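Side-chain contacts in putative thioesterase II (Thermobifida fusca, PDB 3BBJ), which probably hydrolyses the thioester bond of acyl-CoA or related acyl thioesters, acting through two HotDog-type thioesterase domains in one chain: residues P122-P127 and D252-R257; P157-A162 and P172-Y177; Y177-L180 and G186-K189; L197-L202 and A262-L267; P203-L208 and F235-A240. All blocks are in the same frame, centred on the assembly; numbering follows the deposited sequence.

Interaction 1. Residues P122-P127 and D252-R257; sequences PQPAIP and DLWDAR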
# COMPACT_ATOMS: atom_id res chain seq x y z
N PRO A 122 -14.58 12.61 -8.17
CA PRO A 122 -13.99 13.64 -9.04
C PRO A 122 -12.53 13.94 -8.70
O PRO A 122 -12.11 13.75 -7.55
CB PRO A 122 -14.83 14.87 -8.70
CG PRO A 122 -15.23 14.64 -7.28
CD PRO A 122 -15.57 13.18 -7.25
N GLN A 123 -11.77 14.38 -9.70
CA GLN A 123 -10.41 14.83 -9.45
C GLN A 123 -10.53 16.09 -8.61
O GLN A 123 -11.40 16.92 -8.87
CB GLN A 123 -9.66 15.16 -10.75
CG GLN A 123 -8.22 15.63 -10.49
CD GLN A 123 -7.64 16.49 -11.58
OE1 GLN A 123 -7.55 16.08 -12.74
NE2 GLN A 123 -7.22 17.69 -11.20
N PRO A 124 -9.68 16.24 -7.58
CA PRO A 124 -9.73 17.48 -6.81
C PRO A 124 -9.31 18.69 -7.68
O PRO A 124 -8.57 18.53 -8.65
CB PRO A 124 -8.73 17.23 -5.66
CG PRO A 124 -7.82 16.17 -6.17
CD PRO A 124 -8.66 15.30 -7.06
N ALA A 125 -9.82 19.87 -7.35
CA ALA A 125 -9.50 21.07 -8.12
C ALA A 125 -8.01 21.39 -8.06
O ALA A 125 -7.47 21.65 -6.98
CB ALA A 125 -10.32 22.25 -7.63
N ILE A 126 -7.36 21.34 -9.22
CA ILE A 126 -5.96 21.74 -9.37
C ILE A 126 -5.91 22.80 -10.47
O ILE A 126 -6.51 22.62 -11.52
CB ILE A 126 -5.04 20.57 -9.77
CG1 ILE A 126 -5.16 19.42 -8.76
CG2 ILE A 126 -3.61 21.05 -9.86
CD1 ILE A 126 -4.13 18.32 -8.93
N PRO A 127 -5.21 23.93 -10.21
CA PRO A 127 -5.09 24.97 -11.21
C PRO A 127 -4.46 24.45 -12.50
O PRO A 127 -3.68 23.51 -12.45
CB PRO A 127 -4.13 25.97 -10.57
CG PRO A 127 -4.21 25.72 -9.12
CD PRO A 127 -4.51 24.28 -8.96
N ASP A 252 -1.50 10.59 -5.52
CA ASP A 252 -2.44 10.17 -6.56
C ASP A 252 -2.07 10.91 -7.84
O ASP A 252 -1.61 12.06 -7.79
CB ASP A 252 -3.88 10.46 -6.14
CG ASP A 252 -4.28 9.70 -4.87
OD1 ASP A 252 -4.09 8.47 -4.84
OD2 ASP A 252 -4.75 10.32 -3.90
N LEU A 253 -2.20 10.22 -8.97
CA LEU A 253 -1.92 10.80 -10.26
C LEU A 253 -3.13 10.67 -11.19
O LEU A 253 -3.76 9.61 -11.26
CB LEU A 253 -0.71 10.10 -10.90
CG LEU A 253 0.62 10.07 -10.16
CD1 LEU A 253 1.69 9.23 -10.93
CD2 LEU A 253 1.13 11.48 -9.93
N TRP A 254 -3.43 11.76 -11.89
CA TRP A 254 -4.50 11.80 -12.90
C TRP A 254 -3.88 12.19 -14.23
O TRP A 254 -2.82 12.83 -14.29
CB TRP A 254 -5.55 12.86 -12.56
CG TRP A 254 -6.34 12.61 -11.32
CD1 TRP A 254 -7.62 12.15 -11.24
CD2 TRP A 254 -5.91 12.85 -9.98
NE1 TRP A 254 -8.01 12.07 -9.93
CE2 TRP A 254 -6.98 12.50 -9.13
CE3 TRP A 254 -4.73 13.32 -9.42
CZ2 TRP A 254 -6.89 12.60 -7.74
CZ3 TRP A 254 -4.64 13.43 -8.04
CH2 TRP A 254 -5.72 13.06 -7.21
N ASP A 255 -4.56 11.82 -15.31
CA ASP A 255 -4.08 12.15 -16.65
C ASP A 255 -4.69 13.47 -17.14
O ASP A 255 -5.49 14.10 -16.45
CB ASP A 255 -4.37 11.00 -17.64
CG ASP A 255 -5.86 10.87 -18.02
OD1 ASP A 255 -6.75 11.56 -17.46
OD2 ASP A 255 -6.13 10.05 -18.92
N ALA A 256 -4.28 13.86 -18.35
CA ALA A 256 -4.79 15.05 -19.04
C ALA A 256 -6.32 15.14 -19.02
O ALA A 256 -6.87 16.23 -18.95
CB ALA A 256 -4.28 15.09 -20.50
N ARG A 257 -6.98 13.99 -19.08
CA ARG A 257 -8.45 13.93 -19.14
C ARG A 257 -9.11 13.92 -17.78
O ARG A 257 -10.34 13.87 -17.71
CB ARG A 257 -8.88 12.67 -19.90
CG ARG A 257 -8.31 12.61 -21.31
CD ARG A 257 -8.11 11.20 -21.79
NE ARG A 257 -9.38 10.48 -21.86
CZ ARG A 257 -9.51 9.23 -22.30
NH1 ARG A 257 -8.44 8.54 -22.72
NH2 ARG A 257 -10.71 8.67 -22.32

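Interaction 2. Residues P157-A162 and P172-Y177; sequences PDSYAA and PELCGY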
# COMPACT_ATOMS: atom_id res chain seq x y z
N PRO A 157 0.26 27.50 -7.11
CA PRO A 157 0.76 28.61 -6.30
C PRO A 157 0.81 28.32 -4.80
O PRO A 157 1.80 28.64 -4.13
CB PRO A 157 -0.24 29.73 -6.61
CG PRO A 157 -0.72 29.44 -7.96
CD PRO A 157 -0.83 27.94 -8.01
N ASP A 158 -0.23 27.71 -4.26
CA ASP A 158 -0.24 27.38 -2.84
C ASP A 158 0.84 26.36 -2.49
O ASP A 158 1.42 26.41 -1.40
CB ASP A 158 -1.60 26.85 -2.41
CG ASP A 158 -2.64 27.94 -2.31
OD1 ASP A 158 -2.26 29.12 -2.31
OD2 ASP A 158 -3.84 27.60 -2.21
N SER A 159 1.10 25.42 -3.40
CA SER A 159 2.13 24.41 -3.15
C SER A 159 3.52 25.04 -3.17
O SER A 159 4.38 24.73 -2.33
CB SER A 159 2.03 23.29 -4.17
OG SER A 159 0.76 22.67 -4.05
N TYR A 160 3.74 25.92 -4.14
CA TYR A 160 5.00 26.66 -4.23
C TYR A 160 5.19 27.47 -2.96
O TYR A 160 6.24 27.41 -2.33
CB TYR A 160 5.00 27.62 -5.42
CG TYR A 160 6.34 28.32 -5.64
CD1 TYR A 160 6.78 29.34 -4.79
CD2 TYR A 160 7.17 27.95 -6.70
CE1 TYR A 160 8.01 29.97 -4.99
CE2 TYR A 160 8.40 28.58 -6.92
CZ TYR A 160 8.81 29.59 -6.06
OH TYR A 160 10.03 30.21 -6.28
N ALA A 161 4.16 28.22 -2.59
CA ALA A 161 4.21 29.04 -1.37
C ALA A 161 4.60 28.18 -0.18
O ALA A 161 5.37 28.61 0.67
CB ALA A 161 2.85 29.74 -1.11
N ALA A 162 4.06 26.97 -0.13
CA ALA A 162 4.34 26.05 0.97
C ALA A 162 5.81 25.62 1.00
O ALA A 162 6.47 25.68 2.02
CB ALA A 162 3.44 24.83 0.87
N PRO A 172 -0.69 19.50 5.31
CA PRO A 172 0.32 19.14 4.33
C PRO A 172 -0.31 18.65 3.04
O PRO A 172 -0.94 17.60 3.03
CB PRO A 172 1.08 18.00 5.01
CG PRO A 172 0.08 17.37 5.91
CD PRO A 172 -0.81 18.47 6.36
N GLU A 173 -0.14 19.41 1.96
CA GLU A 173 -0.70 19.05 0.68
C GLU A 173 0.08 19.70 -0.47
O GLU A 173 0.35 20.90 -0.45
CB GLU A 173 -2.17 19.49 0.63
CG GLU A 173 -2.88 19.22 -0.71
CD GLU A 173 -4.39 19.48 -0.67
OE1 GLU A 173 -5.07 18.94 0.24
OE2 GLU A 173 -4.90 20.20 -1.57
N LEU A 174 0.47 18.91 -1.45
CA LEU A 174 1.10 19.47 -2.64
C LEU A 174 0.32 19.01 -3.85
O LEU A 174 -0.25 17.93 -3.85
CB LEU A 174 2.57 19.04 -2.77
CG LEU A 174 3.52 19.53 -1.67
CD1 LEU A 174 4.82 18.72 -1.64
CD2 LEU A 174 3.81 21.01 -1.84
N CYS A 175 0.25 19.85 -4.86
CA CYS A 175 -0.36 19.46 -6.12
C CYS A 175 0.19 20.25 -7.29
O CYS A 175 0.89 21.27 -7.14
CB CYS A 175 -1.87 19.57 -6.07
SG CYS A 175 -2.46 21.23 -5.88
N GLY A 176 -0.11 19.77 -8.48
CA GLY A 176 0.42 20.37 -9.66
C GLY A 176 0.56 19.32 -10.73
O GLY A 176 -0.24 18.39 -10.79
N TYR A 177 1.57 19.49 -11.58
CA TYR A 177 1.80 18.60 -12.71
C TYR A 177 3.24 18.09 -12.70
O TYR A 177 4.16 18.80 -12.28
CB TYR A 177 1.48 19.35 -14.01
CG TYR A 177 0.06 19.86 -14.01
CD1 TYR A 177 -0.27 21.01 -13.30
CD2 TYR A 177 -0.96 19.18 -14.68
CE1 TYR A 177 -1.56 21.48 -13.25
CE2 TYR A 177 -2.27 19.64 -14.65
CZ TYR A 177 -2.56 20.80 -13.94
OH TYR A 177 -3.85 21.28 -13.89

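Interaction 3. Residues Y177-L180 and G186-K189; sequences YVDL and GSAK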
# COMPACT_ATOMS: atom_id res chain seq x y z
N TYR A 177 1.57 19.49 -11.58
CA TYR A 177 1.80 18.60 -12.71
C TYR A 177 3.24 18.09 -12.70
O TYR A 177 4.16 18.80 -12.28
CB TYR A 177 1.48 19.35 -14.01
CG TYR A 177 0.06 19.86 -14.01
CD1 TYR A 177 -0.27 21.01 -13.30
CD2 TYR A 177 -0.96 19.18 -14.68
CE1 TYR A 177 -1.56 21.48 -13.25
CE2 TYR A 177 -2.27 19.64 -14.65
CZ TYR A 177 -2.56 20.80 -13.94
OH TYR A 177 -3.85 21.28 -13.89
N VAL A 178 3.42 16.86 -13.14
CA VAL A 178 4.73 16.24 -13.21
C VAL A 178 4.88 15.46 -14.49
O VAL A 178 3.91 14.89 -15.01
CB VAL A 178 4.97 15.28 -12.05
CG1 VAL A 178 3.87 14.13 -11.99
CG2 VAL A 178 6.38 14.73 -12.11
N ASP A 179 6.11 15.43 -15.00
CA ASP A 179 6.46 14.69 -16.21
C ASP A 179 7.98 14.58 -16.26
O ASP A 179 8.67 15.25 -15.49
CB ASP A 179 5.94 15.43 -17.46
CG ASP A 179 5.69 14.51 -18.66
OD1 ASP A 179 6.19 13.35 -18.69
OD2 ASP A 179 4.96 14.95 -19.58
N LEU A 180 8.49 13.74 -17.15
CA LEU A 180 9.92 13.72 -17.46
C LEU A 180 10.35 15.11 -17.97
O LEU A 180 9.56 15.82 -18.58
CB LEU A 180 10.22 12.66 -18.52
CG LEU A 180 9.98 11.19 -18.13
CD1 LEU A 180 10.16 10.27 -19.32
CD2 LEU A 180 10.91 10.82 -16.99
N GLY A 186 11.71 15.56 -23.27
CA GLY A 186 10.27 15.81 -23.31
C GLY A 186 9.45 14.73 -22.60
O GLY A 186 9.99 13.80 -21.98
N SER A 187 8.13 14.87 -22.72
CA SER A 187 7.17 13.95 -22.10
C SER A 187 7.44 12.48 -22.36
O SER A 187 7.90 12.09 -23.43
CB SER A 187 5.74 14.25 -22.59
OG SER A 187 4.79 13.49 -21.87
N ALA A 188 7.14 11.66 -21.37
CA ALA A 188 7.27 10.21 -21.46
C ALA A 188 6.60 9.64 -22.72
O ALA A 188 5.43 9.95 -23.02
CB ALA A 188 6.63 9.55 -20.22
N LYS A 189 7.34 8.81 -23.46
CA LYS A 189 6.74 8.10 -24.61
C LYS A 189 5.74 7.04 -24.13
O LYS A 189 4.63 6.94 -24.67
CB LYS A 189 7.80 7.44 -25.51
CG LYS A 189 7.90 8.06 -26.90
CD LYS A 189 8.57 9.43 -26.94
CE LYS A 189 10.08 9.34 -27.17
NZ LYS A 189 10.61 10.65 -27.66

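Interaction 4. Residues L197-L202 and A262-L267; sequences LAVDAL and AQSRQL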
# COMPACT_ATOMS: atom_id res chain seq x y z
N LEU A 197 8.19 5.81 -11.44
CA LEU A 197 9.07 6.93 -11.09
C LEU A 197 8.24 8.13 -10.63
O LEU A 197 8.57 8.78 -9.62
CB LEU A 197 9.97 7.36 -12.27
CG LEU A 197 10.83 8.62 -12.07
CD1 LEU A 197 11.69 8.53 -10.83
CD2 LEU A 197 11.72 8.88 -13.26
N ALA A 198 7.19 8.43 -11.37
CA ALA A 198 6.29 9.56 -11.08
C ALA A 198 5.79 9.56 -9.65
O ALA A 198 5.82 10.59 -8.99
CB ALA A 198 5.12 9.55 -12.05
N VAL A 199 5.38 8.41 -9.14
CA VAL A 199 4.83 8.32 -7.79
C VAL A 199 5.85 8.70 -6.71
O VAL A 199 5.46 9.00 -5.57
CB VAL A 199 4.28 6.88 -7.47
CG1 VAL A 199 3.33 6.40 -8.53
CG2 VAL A 199 5.40 5.89 -7.35
N ASP A 200 7.14 8.64 -7.05
CA ASP A 200 8.24 8.99 -6.15
C ASP A 200 9.08 10.14 -6.70
O ASP A 200 10.23 10.29 -6.32
CB ASP A 200 9.17 7.79 -5.92
CG ASP A 200 10.12 7.99 -4.72
OD1 ASP A 200 9.70 8.58 -3.70
OD2 ASP A 200 11.27 7.54 -4.79
N ALA A 201 8.51 10.94 -7.59
CA ALA A 201 9.29 12.02 -8.22
C ALA A 201 9.01 13.41 -7.62
O ALA A 201 9.45 14.42 -8.20
CB ALA A 201 9.03 12.03 -9.74
N LEU A 202 8.31 13.45 -6.48
CA LEU A 202 7.93 14.74 -5.87
C LEU A 202 8.66 15.02 -4.55
O LEU A 202 9.25 14.11 -3.96
CB LEU A 202 6.43 14.77 -5.60
CG LEU A 202 5.47 14.19 -6.63
CD1 LEU A 202 4.15 13.84 -5.92
CD2 LEU A 202 5.27 15.17 -7.82
N ALA A 262 -3.12 6.44 -11.06
CA ALA A 262 -2.23 5.87 -10.01
C ALA A 262 -2.64 6.31 -8.60
O ALA A 262 -3.00 7.46 -8.40
CB ALA A 262 -0.77 6.28 -10.23
N GLN A 263 -2.56 5.37 -7.65
CA GLN A 263 -2.78 5.61 -6.22
C GLN A 263 -1.61 4.95 -5.51
O GLN A 263 -1.43 3.74 -5.61
CB GLN A 263 -4.06 4.96 -5.71
CG GLN A 263 -5.36 5.52 -6.23
CD GLN A 263 -6.55 4.72 -5.75
OE1 GLN A 263 -6.79 3.59 -6.20
NE2 GLN A 263 -7.30 5.29 -4.82
N SER A 264 -0.82 5.76 -4.82
CA SER A 264 0.41 5.34 -4.20
C SER A 264 0.41 5.76 -2.75
O SER A 264 -0.06 6.83 -2.40
CB SER A 264 1.60 6.00 -4.92
OG SER A 264 2.87 5.52 -4.47
N ARG A 265 0.89 4.89 -1.89
CA ARG A 265 1.14 5.26 -0.51
C ARG A 265 2.53 4.68 -0.16
O ARG A 265 2.78 3.49 -0.42
CB ARG A 265 0.02 4.78 0.45
CG ARG A 265 0.31 5.23 1.95
CD ARG A 265 -0.75 4.93 3.06
NE ARG A 265 -2.12 5.40 2.77
CZ ARG A 265 -3.23 4.65 2.89
NH1 ARG A 265 -3.17 3.39 3.33
NH2 ARG A 265 -4.42 5.17 2.59
N GLN A 266 3.44 5.51 0.33
CA GLN A 266 4.71 4.99 0.90
C GLN A 266 4.79 5.32 2.40
O GLN A 266 4.13 6.27 2.87
CB GLN A 266 5.99 5.45 0.17
CG GLN A 266 6.33 6.92 0.20
CD GLN A 266 7.78 7.22 -0.22
OE1 GLN A 266 8.71 7.04 0.56
NE2 GLN A 266 7.96 7.71 -1.45
N LEU A 267 5.56 4.51 3.12
CA LEU A 267 5.88 4.73 4.54
C LEU A 267 7.39 4.83 4.70
O LEU A 267 8.15 4.00 4.19
CB LEU A 267 5.35 3.58 5.42
CG LEU A 267 5.30 3.88 6.92
CD1 LEU A 267 4.11 4.83 7.23
CD2 LEU A 267 5.23 2.63 7.79
O HOH W 1 5.66 8.79 -2.85

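Interaction 5. Residues P203-L208 and F235-A240; sequences PPIVSL and FRSTCA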
# COMPACT_ATOMS: atom_id res chain seq x y z
N PRO A 203 8.63 16.29 -4.08
CA PRO A 203 9.28 16.60 -2.80
C PRO A 203 8.67 15.77 -1.70
O PRO A 203 7.44 15.62 -1.65
CB PRO A 203 8.98 18.09 -2.59
CG PRO A 203 8.63 18.62 -3.90
CD PRO A 203 8.04 17.50 -4.70
N PRO A 204 9.50 15.16 -0.85
CA PRO A 204 8.94 14.42 0.27
C PRO A 204 7.98 15.30 1.08
O PRO A 204 8.34 16.41 1.46
CB PRO A 204 10.18 14.02 1.07
CG PRO A 204 11.24 13.88 0.03
CD PRO A 204 10.97 15.01 -0.92
N ILE A 205 6.77 14.80 1.29
CA ILE A 205 5.70 15.55 1.97
C ILE A 205 6.07 15.95 3.42
O ILE A 205 5.59 16.96 3.96
CB ILE A 205 4.36 14.76 1.91
CG1 ILE A 205 3.17 15.68 2.21
CG2 ILE A 205 4.41 13.54 2.83
CD1 ILE A 205 3.00 16.78 1.20
N VAL A 206 6.96 15.18 4.03
CA VAL A 206 7.37 15.43 5.39
C VAL A 206 8.10 16.76 5.55
O VAL A 206 8.12 17.32 6.65
CB VAL A 206 8.26 14.27 5.94
CG1 VAL A 206 9.62 14.18 5.18
CG2 VAL A 206 8.47 14.45 7.42
N SER A 207 8.70 17.26 4.47
CA SER A 207 9.43 18.50 4.51
C SER A 207 8.52 19.65 4.92
O SER A 207 9.00 20.62 5.48
CB SER A 207 10.07 18.77 3.15
OG SER A 207 9.08 18.94 2.16
N LEU A 208 7.22 19.52 4.67
CA LEU A 208 6.23 20.55 5.04
C LEU A 208 5.84 20.56 6.51
O LEU A 208 5.13 21.46 6.93
CB LEU A 208 4.95 20.34 4.24
CG LEU A 208 5.04 20.54 2.74
CD1 LEU A 208 3.69 20.26 2.14
CD2 LEU A 208 5.53 21.94 2.41
N PHE A 235 -0.85 15.72 -10.10
CA PHE A 235 -0.54 15.00 -8.88
C PHE A 235 -1.10 15.70 -7.66
O PHE A 235 -1.37 16.89 -7.68
CB PHE A 235 0.97 14.83 -8.69
CG PHE A 235 1.72 16.13 -8.35
CD1 PHE A 235 1.82 16.58 -7.04
CD2 PHE A 235 2.35 16.87 -9.34
CE1 PHE A 235 2.49 17.77 -6.73
CE2 PHE A 235 3.04 18.04 -9.04
CZ PHE A 235 3.10 18.49 -7.74
N ARG A 236 -1.28 14.93 -6.59
CA ARG A 236 -1.61 15.46 -5.29
C ARG A 236 -0.93 14.58 -4.28
O ARG A 236 -1.03 13.33 -4.37
CB ARG A 236 -3.12 15.47 -5.02
CG ARG A 236 -3.45 15.93 -3.60
CD ARG A 236 -4.86 15.60 -3.13
NE ARG A 236 -5.30 14.28 -3.58
CZ ARG A 236 -6.34 13.61 -3.11
NH1 ARG A 236 -7.07 14.10 -2.10
NH2 ARG A 236 -6.64 12.42 -3.63
N SER A 237 -0.25 15.22 -3.33
CA SER A 237 0.50 14.52 -2.28
C SER A 237 0.03 14.96 -0.91
O SER A 237 -0.07 16.13 -0.65
CB SER A 237 1.99 14.80 -2.39
OG SER A 237 2.66 14.05 -1.40
N THR A 238 -0.27 14.01 -0.03
CA THR A 238 -0.78 14.31 1.29
C THR A 238 -0.16 13.39 2.32
O THR A 238 0.51 12.42 1.99
CB THR A 238 -2.32 14.22 1.33
OG1 THR A 238 -2.73 12.86 1.21
CG2 THR A 238 -2.93 15.02 0.22
N CYS A 239 -0.42 13.71 3.58
CA CYS A 239 0.12 12.99 4.72
C CYS A 239 -0.87 13.13 5.86
O CYS A 239 -1.34 14.23 6.14
CB CYS A 239 1.47 13.59 5.13
SG CYS A 239 2.10 12.98 6.70
N ALA A 240 -1.20 12.01 6.49
CA ALA A 240 -2.17 12.01 7.61
C ALA A 240 -1.48 12.01 8.97
O ALA A 240 -2.06 12.49 9.94
CB ALA A 240 -3.16 10.83 7.49
O HOH W 2 5.41 13.98 -1.98

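Interaction 1. Residues P122-P127 and D252-R257
Gln123 lays the aliphatic stem of its side chain over one face of the Trp254 indole, and Pro124, next in the chain, brings its ring up beside it. Followed outward, the glutamine stays against the pyrrole part of the indole as far as CG, then heads for the stem of the tryptophan. CB comes within 3.6 Å of Trp254 NE1. CG then stands 3.4 Å from the centroid of the five-membered ring, only 1° off the ring normal, which is the geometry of a CH-pi interaction. That position follows from the first torsion, which sets CG opposite the backbone N (chi1 -180°). CD stands farther off, 4.1 Å from Trp254 CG, but OE1 comes back to 3.8 Å from Trp254 CB. The amide plane is tilted 48° from the ring, so the terminal group does not stack. Instead NE2 turns back to its own segment and donates to Pro124 O at 3.0 Å, a bond that limits rotation of the amide. Pro124 adds an oblique apolar contact, its CD lying 3.3 Å from Trp254 CZ2. Replacing Trp254 by an alanine would probably leave the Gln123 stem and the Pro124 ring without the surface they rest on and open a gap beneath the loop. Trp254 closes strand 246-254: its backbone bonds to Ala234 of strand 233-243, while Leu260 of strand 260-269 packs against its side chain, so the indole sits among three neighbouring strands, and Pro124 beside it touches Arg236 of strand 233-243 as well.

Interaction 2. Residues P157-A162 and P172-Y177
Ser159, on the first turn of helix 157-163, carries the close part of this contact against Leu174 and Cys175. With OG opposite the carbonyl carbon (chi1 -61°), the hydroxyl points across to the strand amide: OG accepts from Cys175 N at 3.0 Å, with an N-H...acceptor angle of 157°, a moderately bent bond. The same hydroxyl is also hydrogen-bonded to Ser156 OG, just before the helix, so its oxygen has two partners. Next to this polar point, Ser159 CB meets Leu174 CD2 at 3.7 Å on the buried side.

The other flank is looser. Cys175 SG stays 4.0 Å from Ser159 OG, and the side chain of Glu173, on the solvent side, comes no nearer than 6.0 Å to residues 157-162. Ala162 faces the strand yet stops 4.7 Å short of it.

Helix 157-163 packs on strand 173-180 of the C-terminal HotDog-clan domain, the segment axes approaching to 7.3 Å. The strand is itself held on both edges, by backbone bonds from Leu174 and Gly176 to strand 233-243 and from Tyr177 to Asp154 of strand 151-155, whose chain continues into the helix.

Interaction 3. Residues Y177-L180 and G186-K189
Asp179 spreads its two carboxylate oxygens between Ser187 and Ala188 of the following loop, and both are engaged. CG lies opposite the backbone N of Asp179 (chi1 -154°), which carries the carboxylate toward the loop. OD2 receives the Ser187 hydroxyl on its syn lone pair, with OG at 2.7 Å, the shortest polar bond between the segments. OD1 is shared: Leu180 N donates to it at 2.8 Å from the anti side, 27° out of the carboxylate plane, while Ala188 N makes a weak bond at 3.3 Å that is long but straight (169°). One buried carboxylate thus satisfies a hydroxyl and two backbone amides. The loop that it holds leads from strand 173-180 of the C-terminal HotDog-clan domain into helix 191-198, the segment that in this fold probably forms the helix wrapped by the curved sheet. Phe194 of that helix touches Asp179, Leu180 and Ala188 alike. A leucine in place of Asp179 would probably leave the Ser187 hydroxyl and the amides of Ala188 and Leu180 without this acceptor, setting the loop free to shift. Beside the polar set, Leu180 CD1 packs 3.7 Å from Ala188 CB, while Phe8 of helix 7-11 touches the leucine.

Interaction 4. Residues L197-L202 and A262-L267
Gln266 NE2 is held by two partners: it donates to Asp200 OD1 at 3.0 Å and to a water at 2.9 Å. The bond to the aspartate is bent (133° at the hydrogen). Asp200 CG lies opposite the backbone N (chi1 -165°), from where OD1 reaches Gln266. OD1 lies in the amide plane of the glutamine, yet NE2 stands 46° out of the carboxylate plane. The water donates to Val199 O at 2.7 Å, so neighbouring residues of the type I turn 198-201 both reach the same amide. The far end of the amide is fixed too, as Gln266 OE1 is hydrogen-bonded to Thr217 OG1, and Asp200 OD2 receives Gly39 N. Earlier on strand 260-269 the contact is van der Waals: Val199 CB lies 3.6 Å from Ser264 OG, and the apolar pair Val199 CG1 and Ala262 CB is 4.4 Å apart. An aspartate following the helix of the HotDog domain, linked to a glutamine that in turn bonds a threonine on the neighbouring strand, recalls the Asp-Gln-Thr set that orients the attacking water in TesB-type thioesterase II enzymes; by that resemblance, Asp200, Gln266 and Thr217 are consistent with an active site here.

Interaction 5. Residues P203-L208 and F235-A240
A short 3-10 turn, residues 205-208, packs on strand 233-243 of the C-terminal HotDog-clan domain, with Ile205 as the side chain that fits against Ser237 and Cys239. Its branches divide the work. CD1 reaches the backbone, 3.6 Å from Ser237 O, and also approaches Ser237 OG at 3.8 Å. CG2 goes the other way and meets Cys239 CB at 3.7 Å. Between them, Ile205 CG1 lies 4.0 Å from Thr238 C, the side chain of that threonine turning from the contact. The spread follows from chi1 of -163°, which places CG1 opposite the backbone N and CG2 in the remaining position between N and the carbonyl carbon.

The turn is braced from within. Pro204 O accepts both the amide and the hydroxyl of Ser207; OG comes to 2.7 Å with the C=O...donor angle at 176°. Leu174 of strand 173-180 touches Ile205 and Leu208, and Ile205 N is hydrogen-bonded to Glu249 OE1.

Between the two segments polar contact runs through solvent: a water donates to Pro203 O at 2.6 Å and lies 2.8 Å from Ser237 OG. With no direct hydrogen bond joining them, the segments are matched chiefly by the shape of one branched aliphatic chain, and the water links the serine hydroxyl to a carbonyl beyond the reach of its own bond.

Overall arrangement
All five contacts lie in the C-terminal HotDog-clan region and meet mainly on its strands. Interactions 2 and 5 are closest, their centres about 9 Å apart, because strands 173-180 and 233-243 pair directly: Leu174 O bonds Ser237 N at 2.8 Å. Interaction 3 continues strand 173-180 from interaction 2, sharing Tyr177, whose OH also meets Pro127 O of interaction 1 at 2.7 Å. A salt bridge from Asp252 OD2 to Arg236 NH2, 2.8 Å, joins interactions 1 and 5. Interaction 4, with the group that resembles a TesB-type active site, has its centre about 10 Å from that of interaction 5, and Leu202 CD2 packs on Phe235 CD2 between them at 3.7 Å.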